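Long-range contacts in (5-formylfuran-3-yl)methyl phosphate transaminase (Methanococcus jannaschii, PDB 2Z61), which transfers the amino group of alanine to a furan aldehyde phosphate, using pyridoxal phosphate, to make the precursor of the furan moiety of methanofuran: residues 32-37 with 330-335; 38-43 with 349-354; 45-50 with 260-265; 190-195 with 305-310. All coordinates share one frame; numbering follows the deposited sequence.

Contact 1. Residues 32-37 with 330-335; sequences IHLEIG and VALTPG
Ala-331 N donates to Ile-32 O at 3.0 Å, and Ala-331 O accepts the N-H of Leu-34, with Leu-34 N also 3.0 Å away. Together they make strands 32-33 and 330-331 a short two-stranded parallel sheet, part of the small domain of this fold type I aminotransferase.

On one face of the sheet, Glu-35 folds back over Ala-331. Its CG stands between the backbone N and the carbonyl carbon (chi1 84°), and the chain bends again at chi2. This puts Glu-35 CD 3.8 Å from Ala-331 CB. OE2 takes the ND1 hydrogen of His-33 through its syn lone pair, close to the ring plane. Glu-25 bonds the other ring nitrogen, so a charged imidazolium would probably be favoured.

The other face is apolar. Leu-34 and Leu-332 run side by side in the same direction, with Leu-34 CB 3.7 Å from Leu-332 CD2. Leu-34 CD1 also reaches Val-330 CG1 at 4.2 Å. Leu-324 and Phe-320 of helix 317-328 pack against Leu-332.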
loop_
_atom_site.group_PDB
_atom_site.type_symbol
_atom_site.label_atom_id
_atom_site.label_comp_id
_atom_site.label_asym_id
_atom_site.label_seq_id
_atom_site.Cartn_x
_atom_site.Cartn_y
_atom_site.Cartn_z
ATOM N N ILE A 32 13.671 -28.650 2.917
ATOM C CA ILE A 32 12.248 -28.785 2.629
ATOM C C ILE A 32 11.487 -27.694 3.370
ATOM O O ILE A 32 11.460 -27.662 4.603
ATOM C CB ILE A 32 11.697 -30.164 3.047
ATOM C CG1 ILE A 32 12.342 -31.257 2.189
ATOM C CG2 ILE A 32 10.180 -30.190 2.876
ATOM C CD1 ILE A 32 11.880 -32.663 2.523
ATOM N N HIS A 33 10.871 -26.803 2.600
ATOM C CA HIS A 33 10.117 -25.680 3.146
ATOM C C HIS A 33 8.650 -25.972 3.488
ATOM O O HIS A 33 7.813 -26.162 2.598
ATOM C CB HIS A 33 10.181 -24.511 2.163
ATOM C CG HIS A 33 11.544 -23.909 2.031
ATOM N ND1 HIS A 33 12.035 -22.974 2.916
ATOM C CD2 HIS A 33 12.527 -24.121 1.123
ATOM C CE1 HIS A 33 13.260 -22.632 2.558
ATOM N NE2 HIS A 33 13.582 -23.313 1.473
ATOM N N LEU A 34 8.348 -26.000 4.783
ATOM C CA LEU A 34 6.986 -26.228 5.252
ATOM C C LEU A 34 6.585 -25.041 6.109
ATOM O O LEU A 34 5.821 -25.180 7.063
ATOM C CB LEU A 34 6.900 -27.506 6.081
ATOM C CG LEU A 34 7.248 -28.808 5.364
ATOM C CD1 LEU A 34 6.932 -29.978 6.281
ATOM C CD2 LEU A 34 6.449 -28.914 4.073
ATOM N N GLU A 35 7.116 -23.874 5.759
ATOM C CA GLU A 35 6.841 -22.642 6.489
ATOM C C GLU A 35 6.345 -21.549 5.541
ATOM O O GLU A 35 6.186 -20.396 5.942
ATOM C CB GLU A 35 8.115 -22.158 7.196
ATOM C CG GLU A 35 9.070 -21.335 6.312
ATOM C CD GLU A 35 9.740 -22.143 5.202
ATOM O OE1 GLU A 35 9.218 -23.203 4.816
ATOM O OE2 GLU A 35 10.796 -21.704 4.705
ATOM N N ILE A 36 6.098 -21.924 4.288
ATOM C CA ILE A 36 5.640 -20.990 3.258
ATOM C C ILE A 36 4.226 -20.473 3.508
ATOM O O ILE A 36 3.290 -21.255 3.654
ATOM C CB ILE A 36 5.684 -21.653 1.869
ATOM C CG1 ILE A 36 7.099 -22.175 1.596
ATOM C CG2 ILE A 36 5.273 -20.655 0.793
ATOM C CD1 ILE A 36 7.189 -23.133 0.418
ATOM N N GLY A 37 4.082 -19.152 3.535
ATOM C CA GLY A 37 2.787 -18.543 3.782
ATOM C C GLY A 37 1.986 -18.160 2.553
ATOM O O GLY A 37 0.979 -17.459 2.666
ATOM N N VAL A 330 14.561 -29.458 7.584
ATOM C CA VAL A 330 13.125 -29.246 7.421
ATOM C C VAL A 330 12.702 -27.979 8.159
ATOM O O VAL A 330 12.800 -27.892 9.387
ATOM C CB VAL A 330 12.326 -30.451 7.951
ATOM C CG1 VAL A 330 10.831 -30.174 7.869
ATOM C CG2 VAL A 330 12.670 -31.685 7.132
ATOM N N ALA A 331 12.238 -26.998 7.391
ATOM C CA ALA A 331 11.817 -25.710 7.932
ATOM C C ALA A 331 10.357 -25.673 8.390
ATOM O O ALA A 331 9.433 -25.842 7.590
ATOM C CB ALA A 331 12.066 -24.618 6.892
ATOM N N LEU A 332 10.169 -25.447 9.685
ATOM C CA LEU A 332 8.842 -25.362 10.294
ATOM C C LEU A 332 8.755 -24.042 11.045
ATOM O O LEU A 332 9.774 -23.459 11.402
ATOM C CB LEU A 332 8.614 -26.512 11.288
ATOM C CG LEU A 332 8.387 -27.924 10.752
ATOM C CD1 LEU A 332 8.051 -28.848 11.906
ATOM C CD2 LEU A 332 7.257 -27.920 9.739
ATOM N N THR A 333 7.534 -23.587 11.299
ATOM C CA THR A 333 7.317 -22.333 12.005
ATOM C C THR A 333 6.937 -22.562 13.464
ATOM O O THR A 333 5.957 -23.243 13.752
ATOM C CB THR A 333 6.191 -21.526 11.345
ATOM O OG1 THR A 333 6.482 -21.355 9.950
ATOM C CG2 THR A 333 6.045 -20.159 12.021
ATOM N N PRO A 334 7.714 -21.996 14.405
ATOM C CA PRO A 334 7.424 -22.153 15.836
ATOM C C PRO A 334 6.082 -21.526 16.213
ATOM O O PRO A 334 5.809 -20.373 15.888
ATOM C CB PRO A 334 8.616 -21.471 16.508
ATOM C CG PRO A 334 9.063 -20.465 15.489
ATOM C CD PRO A 334 8.960 -21.239 14.202
ATOM N N GLY A 335 5.252 -22.296 16.907
ATOM C CA GLY A 335 3.936 -21.826 17.296
ATOM C C GLY A 335 3.877 -20.595 18.175
ATOM O O GLY A 335 2.958 -19.788 18.043
HETATM O O HOH W 1 6.741 -19.188 8.847
#

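Contact 2. Residues 38-43 with 349-354; sequences EPDFNT and SYANSY
Asp-40 lays its carboxylate against the carbonyl of Ala-351, and this is the tight part of the contact. Asp-40 OD1 lies 3.2 Å from Ala-351 C. It is equally close to Ala-351 O, but both oxygens are acceptors and no bond joins them. Asp-40 OD1 comes over the face of the Ala-351 carbonyl, not in its plane. The first torsion of Asp-40 helps bring it there: CG is set between the backbone N and the carbonyl carbon (chi1 51°). Arg-285 forms a salt bridge to Asp-40 OD2 and a weak hydrogen bond to Tyr-350 O. Its charge probably eases the crowding of oxygens.

Next to the carboxylate, Ala-351 CB rests on the backbone, 3.5 Å from Glu-38 O and 4.3 Å from Pro-39 CA. Ala-351 is the centre of an inverse gamma turn, closed by a weak bond from Asn-352 N to Tyr-350 O. The turn leads from strand 346-349 into helix 354-368.

The other side is looser and partly exposed. Asp-40 OD2 stays 3.7 Å from Ser-353 N, and no hydrogen bond forms. That N-H instead makes a weak, bent bond to Asn-352 OD1. Ser-353 is the N-cap of the helix, and its hydroxyl accepts from Asn-356 N. Asn-352 ND2 turns to His-33 O. The carboxylate of Glu-38 is also directed elsewhere: it bonds Thr-227, as well as His-61 and Tyr-62 of the second subunit.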
loop_
_atom_site.group_PDB
_atom_site.type_symbol
_atom_site.label_atom_id
_atom_site.label_comp_id
_atom_site.label_asym_id
_atom_site.label_seq_id
_atom_site.Cartn_x
_atom_site.Cartn_y
_atom_site.Cartn_z
ATOM N N GLU A 38 2.424 -18.599 1.377
ATOM C CA GLU A 38 1.702 -18.301 0.147
ATOM C C GLU A 38 1.586 -19.554 -0.712
ATOM O O GLU A 38 2.445 -20.424 -0.667
ATOM C CB GLU A 38 2.395 -17.184 -0.647
ATOM C CG GLU A 38 3.756 -17.534 -1.228
ATOM C CD GLU A 38 4.329 -16.403 -2.081
ATOM O OE1 GLU A 38 5.508 -16.048 -1.884
ATOM O OE2 GLU A 38 3.604 -15.873 -2.950
ATOM N N PRO A 39 0.510 -19.660 -1.503
ATOM C CA PRO A 39 0.326 -20.836 -2.358
ATOM C C PRO A 39 1.423 -20.992 -3.415
ATOM O O PRO A 39 1.902 -20.012 -3.992
ATOM C CB PRO A 39 -1.059 -20.610 -2.966
ATOM C CG PRO A 39 -1.176 -19.122 -3.005
ATOM C CD PRO A 39 -0.603 -18.707 -1.669
ATOM N N ASP A 40 1.803 -22.239 -3.662
ATOM C CA ASP A 40 2.847 -22.577 -4.626
ATOM C C ASP A 40 2.342 -22.694 -6.061
ATOM O O ASP A 40 3.044 -23.207 -6.927
ATOM C CB ASP A 40 3.499 -23.902 -4.225
ATOM C CG ASP A 40 2.473 -25.001 -3.971
ATOM O OD1 ASP A 40 1.549 -24.780 -3.158
ATOM O OD2 ASP A 40 2.587 -26.082 -4.584
ATOM N N PHE A 41 1.123 -22.243 -6.321
ATOM C CA PHE A 41 0.591 -22.321 -7.675
ATOM C C PHE A 41 0.804 -21.000 -8.402
ATOM O O PHE A 41 0.978 -19.953 -7.773
ATOM C CB PHE A 41 -0.916 -22.621 -7.667
ATOM C CG PHE A 41 -1.277 -23.949 -7.066
ATOM C CD1 PHE A 41 -1.194 -24.155 -5.694
ATOM C CD2 PHE A 41 -1.714 -24.993 -7.874
ATOM C CE1 PHE A 41 -1.542 -25.380 -5.135
ATOM C CE2 PHE A 41 -2.064 -26.221 -7.327
ATOM C CZ PHE A 41 -1.978 -26.417 -5.953
ATOM N N ASN A 42 0.803 -21.063 -9.728
ATOM C CA ASN A 42 0.935 -19.870 -10.551
ATOM C C ASN A 42 -0.436 -19.228 -10.630
ATOM O O ASN A 42 -1.441 -19.870 -10.308
ATOM C CB ASN A 42 1.333 -20.239 -11.979
ATOM C CG ASN A 42 2.776 -20.681 -12.087
ATOM O OD1 ASN A 42 3.695 -19.938 -11.737
ATOM N ND2 ASN A 42 2.988 -21.893 -12.574
ATOM N N THR A 43 -0.507 -17.989 -11.065
ATOM C CA THR A 43 -1.834 -17.428 -11.237
ATOM C C THR A 43 -2.547 -18.057 -12.429
ATOM O O THR A 43 -2.003 -18.262 -13.507
ATOM C CB THR A 43 -1.797 -15.913 -11.443
ATOM O OG1 THR A 43 -1.206 -15.291 -10.295
ATOM C CG2 THR A 43 -3.203 -15.371 -11.656
ATOM N N SER A 349 2.803 -25.812 6.950
ATOM C CA SER A 349 2.126 -25.326 5.758
ATOM C C SER A 349 2.313 -26.328 4.633
ATOM O O SER A 349 3.439 -26.692 4.309
ATOM C CB SER A 349 2.707 -23.980 5.327
ATOM O OG SER A 349 2.297 -23.667 4.007
ATOM N N TYR A 350 1.219 -26.786 4.040
ATOM C CA TYR A 350 1.336 -27.736 2.946
ATOM C C TYR A 350 1.204 -27.050 1.597
ATOM O O TYR A 350 0.694 -27.622 0.629
ATOM C CB TYR A 350 0.326 -28.883 3.096
ATOM C CG TYR A 350 -1.092 -28.490 3.455
ATOM C CD1 TYR A 350 -2.022 -28.166 2.470
ATOM C CD2 TYR A 350 -1.520 -28.506 4.783
ATOM C CE1 TYR A 350 -3.347 -27.882 2.798
ATOM C CE2 TYR A 350 -2.841 -28.217 5.121
ATOM C CZ TYR A 350 -3.747 -27.910 4.125
ATOM O OH TYR A 350 -5.054 -27.634 4.458
ATOM N N ALA A 351 1.681 -25.810 1.553
ATOM C CA ALA A 351 1.678 -25.007 0.345
ATOM C C ALA A 351 2.979 -25.323 -0.382
ATOM O O ALA A 351 3.698 -24.428 -0.831
ATOM C CB ALA A 351 1.615 -23.526 0.696
ATOM N N ASN A 352 3.283 -26.609 -0.477
ATOM C CA ASN A 352 4.485 -27.057 -1.151
ATOM C C ASN A 352 4.004 -28.287 -1.926
ATOM O O ASN A 352 2.981 -28.873 -1.570
ATOM C CB ASN A 352 5.565 -27.391 -0.093
ATOM C CG ASN A 352 6.958 -27.462 -0.680
ATOM O OD1 ASN A 352 7.140 -27.936 -1.800
ATOM N ND2 ASN A 352 7.955 -27.006 0.077
ATOM N N SER A 353 4.706 -28.641 -2.998
ATOM C CA SER A 353 4.427 -29.820 -3.820
ATOM C C SER A 353 4.139 -31.030 -2.924
ATOM O O SER A 353 4.727 -31.163 -1.857
ATOM C CB SER A 353 5.702 -30.179 -4.691
ATOM O OG SER A 353 6.822 -30.791 -4.001
ATOM N N TYR A 354 3.308 -31.949 -3.390
ATOM C CA TYR A 354 3.030 -33.156 -2.618
ATOM C C TYR A 354 4.294 -33.964 -2.238
ATOM O O TYR A 354 4.490 -34.336 -1.079
ATOM C CB TYR A 354 2.107 -34.031 -3.446
ATOM C CG TYR A 354 1.531 -35.207 -2.707
ATOM C CD1 TYR A 354 0.452 -35.047 -1.835
ATOM C CD2 TYR A 354 2.074 -36.482 -2.858
ATOM C CE1 TYR A 354 -0.072 -36.132 -1.132
ATOM C CE2 TYR A 354 1.564 -37.571 -2.162
ATOM C CZ TYR A 354 0.492 -37.390 -1.303
ATOM O OH TYR A 354 -0.020 -38.470 -0.624
#

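Contact 3. Residues 45-50 with 260-265; sequences KPIVDE and QYAALK
Helix 45-56 packs on helix 257-263 largely through Glu-50, and Lys-265 accompanies this side chain from CB to the carboxylate. Glu-50 CB lies 3.5 Å from Lys-265 CG and approaches Ala-262 CA. CG is set anti to the backbone N (chi1 -165°), which carries it across, 3.4 Å from Tyr-261 O and packed on Lys-265 CG. The chain then bends at chi2 (48°) and swings the carboxylate toward the far end of Lys-265. CD comes near Lys-265 NZ. OE1 lies 3.5 Å from Lys-265 CE and 3.7 Å from Lys-265 NZ, the latter a long salt bridge; OE2 stays farther from NZ. The side chains cross at about a right angle, with their aliphatic parts in contact before their charges meet.

Beside this pair the contact is apolar and more buried. Ile-47 CG2 packs on Ala-262 CB at 4.0 Å, and Ile-47 O lies 3.6 Å from the same methyl. Small Ala-262 lets the backbones come close, 4.8 Å between its CA and that of Glu-50. Pro-46 O abuts Lys-265 CB at 3.5 Å. Val-48 of helix 45-56 packs on Leu-55 of the second subunit.

No hydrogen bond crosses between the segments. Their hold therefore rests mainly on packing of methyl and methylene groups on each other and on backbone carbonyls, and the long ion pair probably adds a modest electrostatic term.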
loop_
_atom_site.group_PDB
_atom_site.type_symbol
_atom_site.label_atom_id
_atom_site.label_comp_id
_atom_site.label_asym_id
_atom_site.label_seq_id
_atom_site.Cartn_x
_atom_site.Cartn_y
_atom_site.Cartn_z
ATOM N N LYS A 45 -4.246 -19.021 -15.715
ATOM C CA LYS A 45 -3.990 -18.532 -17.067
ATOM C C LYS A 45 -4.878 -17.408 -17.582
ATOM O O LYS A 45 -4.376 -16.414 -18.099
ATOM C CB LYS A 45 -4.032 -19.698 -18.063
ATOM C CG LYS A 45 -3.453 -19.354 -19.428
ATOM C CD LYS A 45 -3.628 -20.501 -20.413
ATOM C CE LYS A 45 -2.983 -20.185 -21.757
ATOM N NZ LYS A 45 -1.503 -20.183 -21.669
ATOM N N PRO A 46 -6.208 -17.554 -17.481
ATOM C CA PRO A 46 -7.039 -16.458 -17.980
ATOM C C PRO A 46 -6.754 -15.118 -17.307
ATOM O O PRO A 46 -6.949 -14.064 -17.918
ATOM C CB PRO A 46 -8.469 -16.963 -17.758
ATOM C CG PRO A 46 -8.321 -18.090 -16.785
ATOM C CD PRO A 46 -7.027 -18.723 -17.136
ATOM N N ILE A 47 -6.287 -15.157 -16.060
ATOM C CA ILE A 47 -5.962 -13.931 -15.332
ATOM C C ILE A 47 -4.648 -13.372 -15.872
ATOM O O ILE A 47 -4.539 -12.174 -16.139
ATOM C CB ILE A 47 -5.831 -14.178 -13.802
ATOM C CG1 ILE A 47 -7.195 -14.575 -13.219
ATOM C CG2 ILE A 47 -5.317 -12.912 -13.114
ATOM C CD1 ILE A 47 -7.160 -14.999 -11.762
ATOM N N VAL A 48 -3.659 -14.244 -16.045
ATOM C CA VAL A 48 -2.363 -13.827 -16.576
ATOM C C VAL A 48 -2.519 -13.180 -17.958
ATOM O O VAL A 48 -1.964 -12.101 -18.213
ATOM C CB VAL A 48 -1.386 -15.034 -16.692
ATOM C CG1 VAL A 48 -0.170 -14.660 -17.557
ATOM C CG2 VAL A 48 -0.924 -15.469 -15.307
ATOM N N ASP A 49 -3.283 -13.824 -18.844
ATOM C CA ASP A 49 -3.481 -13.288 -20.199
ATOM C C ASP A 49 -4.169 -11.923 -20.198
ATOM O O ASP A 49 -3.833 -11.051 -20.992
ATOM C CB ASP A 49 -4.276 -14.275 -21.072
ATOM C CG ASP A 49 -3.554 -15.611 -21.260
ATOM O OD1 ASP A 49 -2.322 -15.654 -21.099
ATOM O OD2 ASP A 49 -4.210 -16.620 -21.581
ATOM N N GLU A 50 -5.130 -11.736 -19.301
ATOM C CA GLU A 50 -5.838 -10.469 -19.214
ATOM C C GLU A 50 -4.869 -9.373 -18.754
ATOM O O GLU A 50 -5.000 -8.207 -19.135
ATOM C CB GLU A 50 -7.006 -10.601 -18.233
ATOM C CG GLU A 50 -8.028 -9.491 -18.316
ATOM C CD GLU A 50 -8.458 -9.219 -19.748
ATOM O OE1 GLU A 50 -8.542 -10.190 -20.533
ATOM O OE2 GLU A 50 -8.720 -8.042 -20.082
ATOM N N GLN A 260 -6.236 -4.939 -11.302
ATOM C CA GLN A 260 -7.673 -4.696 -11.342
ATOM C C GLN A 260 -8.297 -5.281 -12.606
ATOM O O GLN A 260 -9.229 -6.085 -12.529
ATOM C CB GLN A 260 -7.972 -3.194 -11.242
ATOM C CG GLN A 260 -7.674 -2.589 -9.861
ATOM C CD GLN A 260 -8.228 -1.187 -9.706
ATOM O OE1 GLN A 260 -9.443 -0.989 -9.706
ATOM N NE2 GLN A 260 -7.340 -0.207 -9.569
ATOM N N TYR A 261 -7.771 -4.897 -13.769
ATOM C CA TYR A 261 -8.304 -5.412 -15.020
ATOM C C TYR A 261 -8.120 -6.910 -15.151
ATOM O O TYR A 261 -9.012 -7.603 -15.630
ATOM C CB TYR A 261 -7.679 -4.699 -16.226
ATOM C CG TYR A 261 -8.252 -3.315 -16.420
ATOM C CD1 TYR A 261 -7.558 -2.181 -15.999
ATOM C CD2 TYR A 261 -9.523 -3.143 -16.968
ATOM C CE1 TYR A 261 -8.118 -0.910 -16.113
ATOM C CE2 TYR A 261 -10.093 -1.873 -17.086
ATOM C CZ TYR A 261 -9.387 -0.766 -16.656
ATOM O OH TYR A 261 -9.969 0.480 -16.735
ATOM N N ALA A 262 -6.976 -7.416 -14.708
ATOM C CA ALA A 262 -6.702 -8.843 -14.790
ATOM C C ALA A 262 -7.657 -9.651 -13.905
ATOM O O ALA A 262 -8.097 -10.740 -14.279
ATOM C CB ALA A 262 -5.259 -9.114 -14.385
ATOM N N ALA A 263 -7.979 -9.111 -12.737
ATOM C CA ALA A 263 -8.859 -9.789 -11.788
ATOM C C ALA A 263 -10.265 -10.055 -12.331
ATOM O O ALA A 263 -10.948 -10.969 -11.864
ATOM C CB ALA A 263 -8.946 -8.980 -10.490
ATOM N N LEU A 264 -10.702 -9.254 -13.302
ATOM C CA LEU A 264 -12.027 -9.444 -13.887
ATOM C C LEU A 264 -12.164 -10.876 -14.403
ATOM O O LEU A 264 -13.243 -11.463 -14.347
ATOM C CB LEU A 264 -12.262 -8.460 -15.038
ATOM C CG LEU A 264 -12.326 -6.976 -14.675
ATOM C CD1 LEU A 264 -12.332 -6.136 -15.942
ATOM C CD2 LEU A 264 -13.564 -6.705 -13.843
ATOM N N LYS A 265 -11.062 -11.445 -14.885
ATOM C CA LYS A 265 -11.083 -12.809 -15.402
ATOM C C LYS A 265 -11.122 -13.897 -14.320
ATOM O O LYS A 265 -11.215 -15.084 -14.625
ATOM C CB LYS A 265 -9.884 -13.031 -16.330
ATOM C CG LYS A 265 -9.997 -12.281 -17.652
ATOM C CD LYS A 265 -11.217 -12.759 -18.433
ATOM C CE LYS A 265 -11.487 -11.883 -19.647
ATOM N NZ LYS A 265 -11.972 -10.529 -19.266
#

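Contact 4. Residues 190-195 with 305-310; sequences EIYNGL and GAYYVF
Tyr-192 OH and Tyr-308 OH share a hydrogen bond of 2.8 Å. The Tyr-192 hydroxyl also bonds O3 of the cofactor on the modified lysine at position 222, so this contact reaches the active site.

Three tyrosines cluster here. Tyr-308 turns its edge to the face of Tyr-192, offset, with the planes at 79°. Ala-306 CB lies over the same face of Tyr-192, 4.2 Å from the ring centroid, in an off-centre CH-pi contact. Tyr-192 in turn points its own edge at the face of Tyr-307 in a T-shaped pair: centroids 5.6 Å apart, planes at 87°. With chi1 at 40°, Tyr-307 CG sits between its own N and carbonyl carbon, which helps bring the ring to the Tyr-192 edge. The nearest Tyr-192 atom is CE2, 3.8 Å from Tyr-307 OH, which lies in the Tyr-192 ring plane.

The contact bridges two parts of the fold. Segment 190-195 follows strand 185-189 of the seven-stranded sheet of the large domain. Strand 308-309 pairs with strand 346-349 of the small domain.

The second shell helps to position these rings. Leu-195 O accepts Ala-306 N at 2.8 Å and holds the chain where Ala-306 CB meets the ring. Leu-195 CD1 touches Tyr-307 CD2 at 4.1 Å. A type I turn from Glu-190 to Asn-193 and a type II turn from Tyr-192 to Leu-195 shape the segment. Tyr-307 OH bonds Gly-37 O. Farther out, Tyr-197 OH bonds Ala-306 O.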
loop_
_atom_site.group_PDB
_atom_site.type_symbol
_atom_site.label_atom_id
_atom_site.label_comp_id
_atom_site.label_asym_id
_atom_site.label_seq_id
_atom_site.Cartn_x
_atom_site.Cartn_y
_atom_site.Cartn_z
ATOM N N GLU A 190 -11.549 -12.788 5.862
ATOM C CA GLU A 190 -11.915 -13.979 5.106
ATOM C C GLU A 190 -11.006 -14.302 3.915
ATOM O O GLU A 190 -11.401 -15.015 2.985
ATOM C CB GLU A 190 -13.381 -13.825 4.664
ATOM C CG GLU A 190 -14.323 -13.612 5.870
ATOM C CD GLU A 190 -15.763 -13.282 5.499
ATOM O OE1 GLU A 190 -16.103 -13.269 4.302
ATOM O OE2 GLU A 190 -16.571 -13.048 6.426
ATOM N N ILE A 191 -9.768 -13.816 3.973
ATOM C CA ILE A 191 -8.804 -14.014 2.897
ATOM C C ILE A 191 -8.586 -15.471 2.453
ATOM O O ILE A 191 -8.205 -15.718 1.310
ATOM C CB ILE A 191 -7.429 -13.348 3.256
ATOM C CG1 ILE A 191 -6.635 -13.083 1.976
ATOM C CG2 ILE A 191 -6.628 -14.229 4.227
ATOM C CD1 ILE A 191 -7.387 -12.256 0.950
ATOM N N TYR A 192 -8.837 -16.429 3.336
ATOM C CA TYR A 192 -8.679 -17.847 2.996
ATOM C C TYR A 192 -10.007 -18.530 2.668
ATOM O O TYR A 192 -10.056 -19.740 2.431
ATOM C CB TYR A 192 -8.007 -18.618 4.136
ATOM C CG TYR A 192 -6.588 -18.187 4.404
ATOM C CD1 TYR A 192 -6.279 -17.357 5.481
ATOM C CD2 TYR A 192 -5.550 -18.599 3.567
ATOM C CE1 TYR A 192 -4.960 -16.944 5.723
ATOM C CE2 TYR A 192 -4.235 -18.193 3.794
ATOM C CZ TYR A 192 -3.948 -17.363 4.871
ATOM O OH TYR A 192 -2.657 -16.945 5.069
ATOM N N ASN A 193 -11.086 -17.761 2.674
ATOM C CA ASN A 193 -12.400 -18.310 2.380
ATOM C C ASN A 193 -12.327 -18.922 0.983
ATOM O O ASN A 193 -11.674 -18.379 0.093
ATOM C CB ASN A 193 -13.442 -17.194 2.432
ATOM C CG ASN A 193 -14.781 -17.672 2.924
ATOM O OD1 ASN A 193 -15.811 -17.052 2.660
ATOM N ND2 ASN A 193 -14.779 -18.792 3.636
ATOM N N GLY A 194 -12.991 -20.054 0.785
ATOM C CA GLY A 194 -12.933 -20.708 -0.510
ATOM C C GLY A 194 -11.988 -21.889 -0.384
ATOM O O GLY A 194 -12.142 -22.908 -1.055
ATOM N N LEU A 195 -10.986 -21.741 0.478
ATOM C CA LEU A 195 -10.039 -22.818 0.725
ATOM C C LEU A 195 -10.573 -23.605 1.915
ATOM O O LEU A 195 -10.002 -23.579 3.005
ATOM C CB LEU A 195 -8.653 -22.246 1.034
ATOM C CG LEU A 195 -7.988 -21.560 -0.163
ATOM C CD1 LEU A 195 -6.624 -21.025 0.227
ATOM C CD2 LEU A 195 -7.873 -22.560 -1.305
ATOM N N GLY A 305 -9.406 -25.863 6.537
ATOM C CA GLY A 305 -9.294 -24.744 5.618
ATOM C C GLY A 305 -7.902 -24.158 5.484
ATOM O O GLY A 305 -6.969 -24.573 6.171
ATOM N N ALA A 306 -7.767 -23.175 4.596
ATOM C CA ALA A 306 -6.477 -22.535 4.358
ATOM C C ALA A 306 -5.504 -23.643 3.957
ATOM O O ALA A 306 -5.884 -24.570 3.251
ATOM C CB ALA A 306 -5.995 -21.811 5.629
ATOM N N TYR A 307 -4.252 -23.546 4.376
ATOM C CA TYR A 307 -3.290 -24.597 4.060
ATOM C C TYR A 307 -2.296 -24.773 5.200
ATOM O O TYR A 307 -1.098 -24.965 4.992
ATOM C CB TYR A 307 -2.581 -24.313 2.726
ATOM C CG TYR A 307 -2.206 -22.864 2.468
ATOM C CD1 TYR A 307 -1.159 -22.250 3.164
ATOM C CD2 TYR A 307 -2.880 -22.116 1.499
ATOM C CE1 TYR A 307 -0.790 -20.925 2.894
ATOM C CE2 TYR A 307 -2.526 -20.800 1.222
ATOM C CZ TYR A 307 -1.479 -20.207 1.921
ATOM O OH TYR A 307 -1.135 -18.901 1.655
ATOM N N TYR A 308 -2.828 -24.727 6.417
ATOM C CA TYR A 308 -2.024 -24.872 7.621
ATOM C C TYR A 308 -2.622 -25.900 8.580
ATOM O O TYR A 308 -3.834 -26.126 8.601
ATOM C CB TYR A 308 -1.943 -23.541 8.371
ATOM C CG TYR A 308 -1.606 -22.337 7.525
ATOM C CD1 TYR A 308 -0.347 -22.192 6.939
ATOM C CD2 TYR A 308 -2.534 -21.306 7.355
ATOM C CE1 TYR A 308 -0.020 -21.040 6.213
ATOM C CE2 TYR A 308 -2.218 -20.155 6.636
ATOM C CZ TYR A 308 -0.958 -20.027 6.071
ATOM O OH TYR A 308 -0.646 -18.875 5.385
ATOM N N VAL A 309 -1.749 -26.510 9.372
ATOM C CA VAL A 309 -2.136 -27.463 10.406
ATOM C C VAL A 309 -1.298 -26.997 11.597
ATOM O O VAL A 309 -0.101 -26.719 11.454
ATOM C CB VAL A 309 -1.794 -28.915 10.014
ATOM C CG1 VAL A 309 -2.230 -29.859 11.116
ATOM C CG2 VAL A 309 -2.518 -29.285 8.717
ATOM N N PHE A 310 -1.929 -26.886 12.762
ATOM C CA PHE A 310 -1.257 -26.381 13.960
ATOM C C PHE A 310 -1.288 -27.413 15.095
ATOM O O PHE A 310 -2.008 -27.247 16.081
ATOM C CB PHE A 310 -1.968 -25.093 14.395
ATOM C CG PHE A 310 -1.149 -24.197 15.272
ATOM C CD1 PHE A 310 0.040 -23.641 14.806
ATOM C CD2 PHE A 310 -1.591 -23.859 16.544
ATOM C CE1 PHE A 310 0.774 -22.756 15.597
ATOM C CE2 PHE A 310 -0.867 -22.978 17.343
ATOM C CZ PHE A 310 0.317 -22.424 16.866
#

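In the fold
Contacts 1 and 4 are buried; contacts 2 and 3 are partly exposed. Contact 3 lies farthest from the chain centre and contact 4 nearest. Contacts 1, 2 and 4 form one connected region. Ile-36 O meets Ser-349 OG at 2.6 Å, and Tyr-350 N meets Tyr-307 O at 3.1 Å. Contacts 1, 2 and 4 all involve the sheet containing strand 346-349. Contact 3 joins this region through Thr-43 and Val-48, next to contact 2, but stays about 12 Å from contact 4 between nearest atoms. The chemistry varies with place: strand pairing in contact 1, a carboxylate on a turn in contact 2, helix packing in contact 3, and edge-to-face tyrosines beside the cofactor in contact 4.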